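Local coordinates for MutT/nudix family protein (Streptococcus pneumoniae, PDB 4HFQ) that hydrolyses the diphosphate bond of UDP-linked compounds that serve as peptidoglycan precursors, as a UDP-X diphosphatase of the Nudix family, at residues K123-L128 / G149-D154; A129-N134 / Y143-F148; N134-Q139 / T183-E188. All coordinates share one frame; numbering follows the deposited sequence.

Contact 1: K123-L128 / G149-D154; sequences KVERLL and GCKLLD
K123-L128 and G149-D154 run antiparallel, their strand axes 4.5 Å apart at closest and 160° between directions, with K123 opposite K151 and V124 opposite C150. A classic beta bulge interrupts this ladder of the Nudix-domain sheet: E125 and R126 both face G149, and E125 takes near-helical backbone angles (phi/psi -94/-41°). At the bulge G149 O receives E125 N at 2.8 Å and, weakly, R126 N at 3.3 Å, while G149 N returns a bond to R126 O. On the side of the bulge toward K123, K123 N bonds to K151 O and K151 N to K123 O, each in the carbonyl plane of its acceptor. V124 and C150 share the face covered by helix 106-118, where V124 CG2 lies 4.0 Å from C150 SG, and I110, L111 and I114 close over the pair. From the bulge, E125 reaches across to K151, whose side chain lies on the face opposite V124 and C150. Its CG stands anti to the carbonyl carbon and the chain continues extended, carrying OE2 to within 3.7 Å of K151 CB as the side chains cross at a slant; E125 OE2 and K151 NZ stay 5.7 Å apart. L128 rests on the G149 backbone with CG and CD1, and its other methyl, CD2, sits 3.3 Å above one face of the R126 guanidinium, toward its rim; NH1 of that guanidinium is hydrogen-bonded to V193 O.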
loop_
_atom_site.group_PDB
_atom_site.type_symbol
_atom_site.label_atom_id
_atom_site.label_comp_id
_atom_site.label_asym_id
_atom_site.label_seq_id
_atom_site.Cartn_x
_atom_site.Cartn_y
_atom_site.Cartn_z
ATOM N N LYS A 123 -10.399 -22.608 -1.613
ATOM C CA LYS A 123 -9.591 -22.485 -2.813
ATOM C C LYS A 123 -9.644 -21.010 -3.205
ATOM O O LYS A 123 -10.708 -20.401 -3.113
ATOM C CB LYS A 123 -10.206 -23.340 -3.928
ATOM C CG LYS A 123 -9.696 -23.055 -5.328
ATOM C CD LYS A 123 -10.443 -23.881 -6.366
ATOM C CE LYS A 123 -10.247 -23.311 -7.763
ATOM N NZ LYS A 123 -8.815 -23.082 -8.095
ATOM N N VAL A 124 -8.504 -20.446 -3.608
ATOM C CA VAL A 124 -8.473 -19.125 -4.256
ATOM C C VAL A 124 -8.669 -19.328 -5.744
ATOM O O VAL A 124 -7.895 -20.033 -6.394
ATOM C CB VAL A 124 -7.149 -18.367 -4.006
ATOM C CG1 VAL A 124 -7.097 -17.086 -4.841
ATOM C CG2 VAL A 124 -6.986 -18.093 -2.517
ATOM N N GLU A 125 -9.703 -18.686 -6.279
ATOM C CA GLU A 125 -10.020 -18.772 -7.699
ATOM C C GLU A 125 -9.421 -17.636 -8.531
ATOM O O GLU A 125 -8.957 -17.872 -9.641
ATOM C CB GLU A 125 -11.539 -18.850 -7.899
ATOM C CG GLU A 125 -12.162 -20.062 -7.210
ATOM C CD GLU A 125 -13.683 -20.104 -7.299
ATOM O OE1 GLU A 125 -14.349 -19.123 -6.895
ATOM O OE2 GLU A 125 -14.226 -21.154 -7.736
ATOM N N ARG A 126 -9.448 -16.407 -8.010
ATOM C CA ARG A 126 -8.884 -15.263 -8.740
ATOM C C ARG A 126 -8.788 -14.075 -7.805
ATOM O O ARG A 126 -9.381 -14.069 -6.729
ATOM C CB ARG A 126 -9.731 -14.911 -9.978
ATOM C CG ARG A 126 -11.136 -14.435 -9.641
ATOM C CD ARG A 126 -11.972 -14.123 -10.881
ATOM N NE ARG A 126 -11.544 -12.882 -11.529
ATOM C CZ ARG A 126 -12.362 -12.039 -12.164
ATOM N NH1 ARG A 126 -13.669 -12.271 -12.211
ATOM N NH2 ARG A 126 -11.865 -10.951 -12.727
ATOM N N LEU A 127 -8.034 -13.071 -8.228
ATOM C CA LEU A 127 -8.012 -11.788 -7.541
ATOM C C LEU A 127 -9.054 -10.894 -8.210
ATOM O O LEU A 127 -8.988 -10.679 -9.433
ATOM C CB LEU A 127 -6.617 -11.165 -7.626
ATOM C CG LEU A 127 -6.414 -9.767 -7.028
ATOM C CD1 LEU A 127 -6.681 -9.780 -5.535
ATOM C CD2 LEU A 127 -4.989 -9.318 -7.319
ATOM N N LEU A 128 -10.023 -10.389 -7.441
ATOM C CA LEU A 128 -11.080 -9.538 -8.000
ATOM C C LEU A 128 -10.717 -8.057 -7.980
ATOM O O LEU A 128 -11.122 -7.302 -8.869
ATOM C CB LEU A 128 -12.411 -9.747 -7.278
ATOM C CG LEU A 128 -12.971 -11.172 -7.333
ATOM C CD1 LEU A 128 -14.091 -11.275 -6.323
ATOM C CD2 LEU A 128 -13.487 -11.536 -8.716
ATOM N N GLY A 149 -11.510 -13.834 -4.991
ATOM C CA GLY A 149 -12.665 -14.731 -5.160
ATOM C C GLY A 149 -12.266 -16.131 -4.740
ATOM O O GLY A 149 -11.277 -16.666 -5.268
ATOM N N CYS A 150 -13.009 -16.706 -3.790
ATOM C CA CYS A 150 -12.677 -18.010 -3.201
ATOM C C CYS A 150 -13.884 -18.926 -3.150
ATOM O O CYS A 150 -15.019 -18.474 -3.121
ATOM C CB CYS A 150 -12.112 -17.876 -1.779
ATOM S SG CYS A 150 -10.690 -16.794 -1.606
ATOM N N LYS A 151 -13.600 -20.222 -3.142
ATOM C CA LYS A 151 -14.631 -21.245 -2.996
ATOM C C LYS A 151 -14.348 -22.038 -1.726
ATOM O O LYS A 151 -13.202 -22.423 -1.479
ATOM C CB LYS A 151 -14.615 -22.147 -4.227
ATOM C CG LYS A 151 -15.517 -23.374 -4.130
ATOM C CD LYS A 151 -15.415 -24.230 -5.380
ATOM C CE LYS A 151 -16.214 -25.514 -5.201
ATOM N NZ LYS A 151 -16.429 -26.262 -6.472
ATOM N N LEU A 152 -15.379 -22.264 -0.907
ATOM C CA LEU A 152 -15.234 -23.046 0.322
ATOM C C LEU A 152 -15.245 -24.538 0.003
ATOM O O LEU A 152 -15.926 -24.966 -0.929
ATOM C CB LEU A 152 -16.317 -22.692 1.353
ATOM C CG LEU A 152 -16.325 -21.236 1.840
ATOM C CD1 LEU A 152 -17.390 -21.023 2.907
ATOM C CD2 LEU A 152 -14.963 -20.827 2.376
ATOM N N LEU A 153 -14.434 -25.291 0.740
ATOM C CA LEU A 153 -14.333 -26.748 0.585
ATOM C C LEU A 153 -14.883 -27.431 1.852
ATOM O O LEU A 153 -15.988 -27.112 2.279
ATOM C CB LEU A 153 -12.889 -27.159 0.234
ATOM C CG LEU A 153 -12.206 -26.420 -0.929
ATOM C CD1 LEU A 153 -10.708 -26.698 -0.994
ATOM C CD2 LEU A 153 -12.874 -26.726 -2.268
ATOM N N ASP A 154 -14.132 -28.339 2.472
ATOM C CA ASP A 154 -14.611 -29.012 3.686
ATOM C C ASP A 154 -14.523 -28.136 4.928
ATOM O O ASP A 154 -13.631 -27.302 5.049
ATOM C CB ASP A 154 -13.831 -30.305 3.952
ATOM C CG ASP A 154 -14.038 -31.353 2.873
ATOM O OD1 ASP A 154 -15.199 -31.623 2.497
ATOM O OD2 ASP A 154 -13.028 -31.921 2.406
#

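Contact 2: A129-N134 / Y143-F148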
loop_
_atom_site.group_PDB
_atom_site.type_symbol
_atom_site.label_atom_id
_atom_site.label_comp_id
_atom_site.label_asym_id
_atom_site.label_seq_id
_atom_site.Cartn_x
_atom_site.Cartn_y
_atom_site.Cartn_z
ATOM N N ALA A 129 -9.998 -7.618 -6.940
ATOM C CA ALA A 129 -9.730 -6.195 -6.764
ATOM C C ALA A 129 -8.534 -6.001 -5.897
ATOM O O ALA A 129 -8.271 -6.806 -4.987
ATOM C CB ALA A 129 -10.915 -5.495 -6.109
ATOM N N VAL A 130 -7.845 -4.879 -6.133
ATOM C CA VAL A 130 -6.920 -4.336 -5.126
ATOM C C VAL A 130 -7.380 -2.905 -4.855
ATOM O O VAL A 130 -7.236 -2.029 -5.712
ATOM C CB VAL A 130 -5.439 -4.351 -5.575
ATOM C CG1 VAL A 130 -4.551 -3.863 -4.435
ATOM C CG2 VAL A 130 -5.012 -5.751 -5.989
ATOM N N PHE A 131 -8.010 -2.703 -3.696
ATOM C CA PHE A 131 -8.529 -1.390 -3.298
ATOM C C PHE A 131 -7.523 -0.597 -2.463
ATOM O O PHE A 131 -6.791 -1.156 -1.636
ATOM C CB PHE A 131 -9.799 -1.538 -2.442
ATOM C CG PHE A 131 -10.992 -2.110 -3.159
ATOM C CD1 PHE A 131 -11.575 -1.442 -4.222
ATOM C CD2 PHE A 131 -11.555 -3.302 -2.725
ATOM C CE1 PHE A 131 -12.714 -1.957 -4.846
ATOM C CE2 PHE A 131 -12.687 -3.822 -3.345
ATOM C CZ PHE A 131 -13.260 -3.146 -4.406
ATOM N N ASP A 132 -7.556 0.716 -2.646
ATOM C CA ASP A 132 -6.815 1.657 -1.801
ATOM C C ASP A 132 -7.743 2.097 -0.677
ATOM O O ASP A 132 -8.751 2.789 -0.937
ATOM C CB ASP A 132 -6.383 2.859 -2.651
ATOM C CG ASP A 132 -5.614 3.911 -1.873
ATOM O OD1 ASP A 132 -5.281 3.721 -0.687
ATOM O OD2 ASP A 132 -5.361 4.951 -2.502
ATOM N N THR A 133 -7.412 1.763 0.573
ATOM C CA THR A 133 -8.292 2.201 1.676
ATOM C C THR A 133 -8.365 3.706 1.823
ATOM O O THR A 133 -9.359 4.235 2.334
ATOM C CB THR A 133 -7.936 1.576 3.032
ATOM O OG1 THR A 133 -6.585 1.930 3.378
ATOM C CG2 THR A 133 -8.095 0.071 3.010
ATOM N N ASN A 134 -7.352 4.422 1.351
ATOM C CA ASN A 134 -7.431 5.888 1.415
ATOM C C ASN A 134 -8.563 6.421 0.567
ATOM O O ASN A 134 -9.102 7.488 0.872
ATOM C CB ASN A 134 -6.109 6.551 1.014
ATOM C CG ASN A 134 -5.131 6.657 2.159
ATOM O OD1 ASN A 134 -5.229 5.981 3.173
ATOM N ND2 ASN A 134 -4.123 7.514 1.978
ATOM N N TYR A 143 -3.891 0.889 3.526
ATOM C CA TYR A 143 -3.787 -0.504 3.121
ATOM C C TYR A 143 -4.014 -0.675 1.635
ATOM O O TYR A 143 -4.799 0.045 1.015
ATOM C CB TYR A 143 -4.830 -1.374 3.840
ATOM C CG TYR A 143 -4.592 -1.536 5.319
ATOM C CD1 TYR A 143 -5.015 -0.572 6.227
ATOM C CD2 TYR A 143 -3.968 -2.675 5.822
ATOM C CE1 TYR A 143 -4.787 -0.724 7.593
ATOM C CE2 TYR A 143 -3.747 -2.842 7.185
ATOM C CZ TYR A 143 -4.165 -1.861 8.063
ATOM O OH TYR A 143 -3.920 -2.038 9.419
ATOM N N THR A 144 -3.298 -1.646 1.066
ATOM C CA THR A 144 -3.704 -2.285 -0.195
ATOM C C THR A 144 -4.583 -3.476 0.180
ATOM O O THR A 144 -4.116 -4.448 0.782
ATOM C CB THR A 144 -2.494 -2.774 -1.023
ATOM O OG1 THR A 144 -1.741 -3.712 -0.251
ATOM C CG2 THR A 144 -1.577 -1.595 -1.398
ATOM N N LYS A 145 -5.856 -3.374 -0.187
ATOM C CA LYS A 145 -6.846 -4.358 0.213
ATOM C C LYS A 145 -7.110 -5.302 -0.962
ATOM O O LYS A 145 -7.763 -4.936 -1.946
ATOM C CB LYS A 145 -8.102 -3.620 0.683
ATOM C CG LYS A 145 -9.280 -4.537 1.054
ATOM C CD LYS A 145 -10.478 -3.698 1.530
ATOM C CE LYS A 145 -10.252 -3.009 2.868
ATOM N NZ LYS A 145 -10.214 -3.947 4.031
ATOM N N PHE A 146 -6.527 -6.493 -0.869
ATOM C CA PHE A 146 -6.700 -7.544 -1.892
ATOM C C PHE A 146 -8.019 -8.242 -1.599
ATOM O O PHE A 146 -8.251 -8.668 -0.467
ATOM C CB PHE A 146 -5.606 -8.602 -1.755
ATOM C CG PHE A 146 -4.225 -8.136 -2.106
ATOM C CD1 PHE A 146 -3.443 -7.484 -1.171
ATOM C CD2 PHE A 146 -3.690 -8.390 -3.369
ATOM C CE1 PHE A 146 -2.150 -7.076 -1.473
ATOM C CE2 PHE A 146 -2.399 -7.977 -3.686
ATOM C CZ PHE A 146 -1.641 -7.297 -2.749
ATOM N N VAL A 147 -8.866 -8.378 -2.610
ATOM C CA VAL A 147 -10.089 -9.168 -2.457
ATOM C C VAL A 147 -10.029 -10.326 -3.439
ATOM O O VAL A 147 -10.049 -10.116 -4.660
ATOM C CB VAL A 147 -11.361 -8.340 -2.690
ATOM C CG1 VAL A 147 -12.567 -9.204 -2.367
ATOM C CG2 VAL A 147 -11.348 -7.074 -1.832
ATOM N N PHE A 148 -9.916 -11.537 -2.887
ATOM C CA PHE A 148 -9.796 -12.757 -3.662
ATOM C C PHE A 148 -11.139 -13.451 -3.775
ATOM O O PHE A 148 -11.836 -13.633 -2.776
ATOM C CB PHE A 148 -8.833 -13.727 -2.976
ATOM C CG PHE A 148 -7.407 -13.240 -2.917
ATOM C CD1 PHE A 148 -6.552 -13.431 -3.996
ATOM C CD2 PHE A 148 -6.921 -12.621 -1.771
ATOM C CE1 PHE A 148 -5.224 -13.003 -3.937
ATOM C CE2 PHE A 148 -5.594 -12.205 -1.700
ATOM C CZ PHE A 148 -4.757 -12.393 -2.783
HETATM O O HOH W 1 -3.378 1.487 -1.018
#
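A129, V130, F131 and D132 pair antiparallel with V147, F146, K145 and T144. F131 and K145 exchange two short main-chain bonds, F131 N to K145 O and K145 N to F131 O, both 2.8 Å; V147 N reaches A129 O, whereas the return bond from A129 N is weak. T133 begins helix 133-136, yet the ladder goes on one step further: its backbone N donates to Y143 O, and OG1 takes the place of a carbonyl by accepting from Y143 N at 2.9 Å and 169°. With chi1 at 59°, OG1 lies between the backbone N and the carbonyl carbon, and CG2 is turned to Y143 CB and K145 CE. The two strands thus form an antiparallel hairpin of the Nudix fold whose connection opens with a short helix. Further polar contacts gather at D132, the N-cap of that helix. D132 OD1 receives N134 N from above the carboxylate plane at 3.0 Å, and also Q142 NE2; a water donates to Y143 O and, more weakly, to D132 OD1. K145 NZ leads away to a salt bridge with D71. Among the apolar contacts, V130 CG2 lies beside F146 CD2 at 3.9 Å, on the face where F146 meets its counterpart in the second subunit. On the opposite face F131 CE2 touches V147 CG2 at 3.8 Å, and A129 CB lies over one face of the F131 ring, toward its rim.

Contact 3: N134-Q139 / T183-E188; sequences NRFQLQ and TKEQIE
Q137 and Q186 join through their side-chain amides in a reciprocal pair: Q186 NE2 donates to Q137 OE1 at 2.8 Å, and Q137 NE2 to Q186 OE1 at 2.9 Å. The amide planes are turned 45° from each other, so neither bond lies flat in both groups. F136 fits beside this pair. Q186 CG makes a CH-pi contact over one face of its ring, 4.1 Å from the centroid, and R135 CG lies over the opposite face, toward the rim. Q186 NE2 comes within 3.3 Å of F136 CB, and the carboxylate of E185 reaches the ring edge, OE1 being 3.7 Å from F136 CE1. T183 CG2 packs against F136 O and Q137 NE2, and a water bridges F136 O and T183 OG1.

The second shell fixes which way round the amides lie. T183 and Q186 form a capping box at the start of helix 184-194: T183 OG1 accepts from Q186 N at 3.2 Å, and T183 N donates to Q186 OE1 at 2.9 Å. That oxygen therefore has two donors, and its use by T183 turns NE2 toward Q137 OE1. Q137 is anchored likewise, since its NE2 also donates to E179 O. Its CG stands between the backbone N and the carbonyl carbon (chi1 56°), and a bend at chi2 swings the amide to Q186. Q139 NE2 bonds to Q137 O, just beyond helix 133-136, and to K180 O.

The contact thus ties the C-terminal end of helix 133-136 to the N-terminal end of helix 184-194 in the Nudix domain. Strand 120-132 meets both helices through F131, whose ring packs edge-to-face with F136 and touches Q186 and L189 of the longer helix.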
loop_
_atom_site.group_PDB
_atom_site.type_symbol
_atom_site.label_atom_id
_atom_site.label_comp_id
_atom_site.label_asym_id
_atom_site.label_seq_id
_atom_site.Cartn_x
_atom_site.Cartn_y
_atom_site.Cartn_z
ATOM N N ASN A 134 -7.352 4.422 1.351
ATOM C CA ASN A 134 -7.431 5.888 1.415
ATOM C C ASN A 134 -8.563 6.421 0.567
ATOM O O ASN A 134 -9.102 7.488 0.872
ATOM C CB ASN A 134 -6.109 6.551 1.014
ATOM C CG ASN A 134 -5.131 6.657 2.159
ATOM O OD1 ASN A 134 -5.229 5.981 3.173
ATOM N ND2 ASN A 134 -4.123 7.514 1.978
ATOM N N ARG A 135 -8.937 5.684 -0.479
ATOM C CA ARG A 135 -10.069 6.064 -1.333
ATOM C C ARG A 135 -11.417 5.688 -0.729
ATOM O O ARG A 135 -12.339 6.513 -0.706
ATOM C CB ARG A 135 -9.915 5.434 -2.723
ATOM C CG ARG A 135 -11.117 5.658 -3.648
ATOM C CD ARG A 135 -10.808 5.178 -5.061
ATOM N NE ARG A 135 -9.749 5.963 -5.688
ATOM C CZ ARG A 135 -9.951 7.084 -6.369
ATOM N NH1 ARG A 135 -11.179 7.559 -6.528
ATOM N NH2 ARG A 135 -8.929 7.750 -6.883
ATOM N N PHE A 136 -11.532 4.466 -0.227
ATOM C CA PHE A 136 -12.851 3.919 0.131
ATOM C C PHE A 136 -13.185 3.963 1.604
ATOM O O PHE A 136 -14.360 3.943 1.959
ATOM C CB PHE A 136 -12.973 2.474 -0.350
ATOM C CG PHE A 136 -13.101 2.353 -1.831
ATOM C CD1 PHE A 136 -14.353 2.472 -2.447
ATOM C CD2 PHE A 136 -11.978 2.131 -2.622
ATOM C CE1 PHE A 136 -14.468 2.367 -3.823
ATOM C CE2 PHE A 136 -12.093 2.041 -3.994
ATOM C CZ PHE A 136 -13.338 2.148 -4.604
ATOM N N GLN A 137 -12.184 3.942 2.468
ATOM C CA GLN A 137 -12.409 3.882 3.897
ATOM C C GLN A 137 -11.178 4.429 4.613
ATOM O O GLN A 137 -10.469 3.720 5.344
ATOM C CB GLN A 137 -12.726 2.447 4.332
ATOM C CG GLN A 137 -11.673 1.375 3.967
ATOM C CD GLN A 137 -12.115 0.387 2.888
ATOM O OE1 GLN A 137 -11.429 0.199 1.883
ATOM N NE2 GLN A 137 -13.250 -0.283 3.112
ATOM N N LEU A 138 -10.976 5.731 4.433
ATOM C CA LEU A 138 -9.802 6.385 4.960
ATOM C C LEU A 138 -9.635 6.113 6.449
ATOM O O LEU A 138 -10.603 6.141 7.231
ATOM C CB LEU A 138 -9.876 7.883 4.697
ATOM C CG LEU A 138 -8.673 8.706 5.195
ATOM C CD1 LEU A 138 -7.371 8.345 4.491
ATOM C CD2 LEU A 138 -8.970 10.194 5.029
ATOM N N GLN A 139 -8.402 5.833 6.850
ATOM C CA GLN A 139 -8.083 5.503 8.235
ATOM C C GLN A 139 -6.597 5.791 8.481
ATOM O O GLN A 139 -5.859 6.125 7.539
ATOM C CB GLN A 139 -8.481 4.059 8.564
ATOM C CG GLN A 139 -7.927 3.052 7.559
ATOM C CD GLN A 139 -8.538 1.689 7.731
ATOM O OE1 GLN A 139 -8.121 0.915 8.576
ATOM N NE2 GLN A 139 -9.557 1.394 6.913
ATOM N N THR A 183 -16.922 -1.712 2.251
ATOM C CA THR A 183 -18.077 -0.819 2.090
ATOM C C THR A 183 -19.085 -1.397 1.101
ATOM O O THR A 183 -18.764 -2.268 0.283
ATOM C CB THR A 183 -17.680 0.598 1.615
ATOM O OG1 THR A 183 -17.240 0.541 0.255
ATOM C CG2 THR A 183 -16.577 1.215 2.486
ATOM N N LYS A 184 -20.295 -0.839 1.106
ATOM C CA LYS A 184 -21.319 -1.258 0.158
ATOM C C LYS A 184 -20.879 -1.011 -1.282
ATOM O O LYS A 184 -21.096 -1.850 -2.174
ATOM C CB LYS A 184 -22.634 -0.532 0.466
ATOM C CG LYS A 184 -23.768 -0.917 -0.471
ATOM C CD LYS A 184 -25.094 -0.341 0.021
ATOM C CE LYS A 184 -26.200 -0.621 -0.971
ATOM N NZ LYS A 184 -27.509 -0.275 -0.345
ATOM N N GLU A 185 -20.237 0.131 -1.514
ATOM C CA GLU A 185 -19.752 0.430 -2.837
ATOM C C GLU A 185 -18.740 -0.625 -3.305
ATOM O O GLU A 185 -18.776 -1.054 -4.451
ATOM C CB GLU A 185 -19.118 1.821 -2.878
ATOM C CG GLU A 185 -18.705 2.214 -4.275
ATOM C CD GLU A 185 -17.990 3.544 -4.355
ATOM O OE1 GLU A 185 -17.680 4.149 -3.307
ATOM O OE2 GLU A 185 -17.726 3.982 -5.496
ATOM N N GLN A 186 -17.843 -1.037 -2.414
ATOM C CA GLN A 186 -16.878 -2.055 -2.785
ATOM C C GLN A 186 -17.581 -3.375 -3.092
ATOM O O GLN A 186 -17.226 -4.024 -4.074
ATOM C CB GLN A 186 -15.849 -2.237 -1.671
ATOM C CG GLN A 186 -14.837 -1.096 -1.572
ATOM C CD GLN A 186 -13.979 -1.157 -0.328
ATOM O OE1 GLN A 186 -14.422 -1.558 0.747
ATOM N NE2 GLN A 186 -12.685 -0.772 -0.482
ATOM N N ILE A 187 -18.555 -3.759 -2.250
ATOM C CA ILE A 187 -19.297 -5.001 -2.476
ATOM C C ILE A 187 -19.997 -4.966 -3.836
ATOM O O ILE A 187 -19.992 -5.949 -4.576
ATOM C CB ILE A 187 -20.265 -5.297 -1.318
ATOM C CG1 ILE A 187 -19.433 -5.702 -0.090
ATOM C CG2 ILE A 187 -21.252 -6.405 -1.705
ATOM C CD1 ILE A 187 -20.206 -5.836 1.198
ATOM N N GLU A 188 -20.569 -3.815 -4.181
ATOM C CA GLU A 188 -21.242 -3.690 -5.470
ATOM C C GLU A 188 -20.275 -3.795 -6.651
ATOM O O GLU A 188 -20.585 -4.458 -7.650
ATOM C CB GLU A 188 -22.092 -2.417 -5.507
ATOM C CG GLU A 188 -23.316 -2.544 -4.593
ATOM C CD GLU A 188 -24.151 -1.280 -4.454
ATOM O OE1 GLU A 188 -23.684 -0.193 -4.827
ATOM O OE2 GLU A 188 -25.296 -1.391 -3.947
HETATM O O HOH W 2 -16.481 3.161 -0.004
#

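Strand 120-132 enters contact 1 with K123-L128 and passes straight into contact 2 with A129-N134. After helix 133-136 and a loop, the chain returns along strand 143-153, closing contact 2 first and then contact 1, so the shorter loop lies within the longer one. The two touch where L128 N meets V147 O, a probable hydrogen bond at 2.8 Å. Contact 3 starts from N134, which it shares with contact 2, and closes only at 183-188, so it crosses both. Its centre is about 9 Å from that of contact 2 and about 21 Å from that of contact 1. Together they tie the hairpin and its connecting helix to helix 184-194.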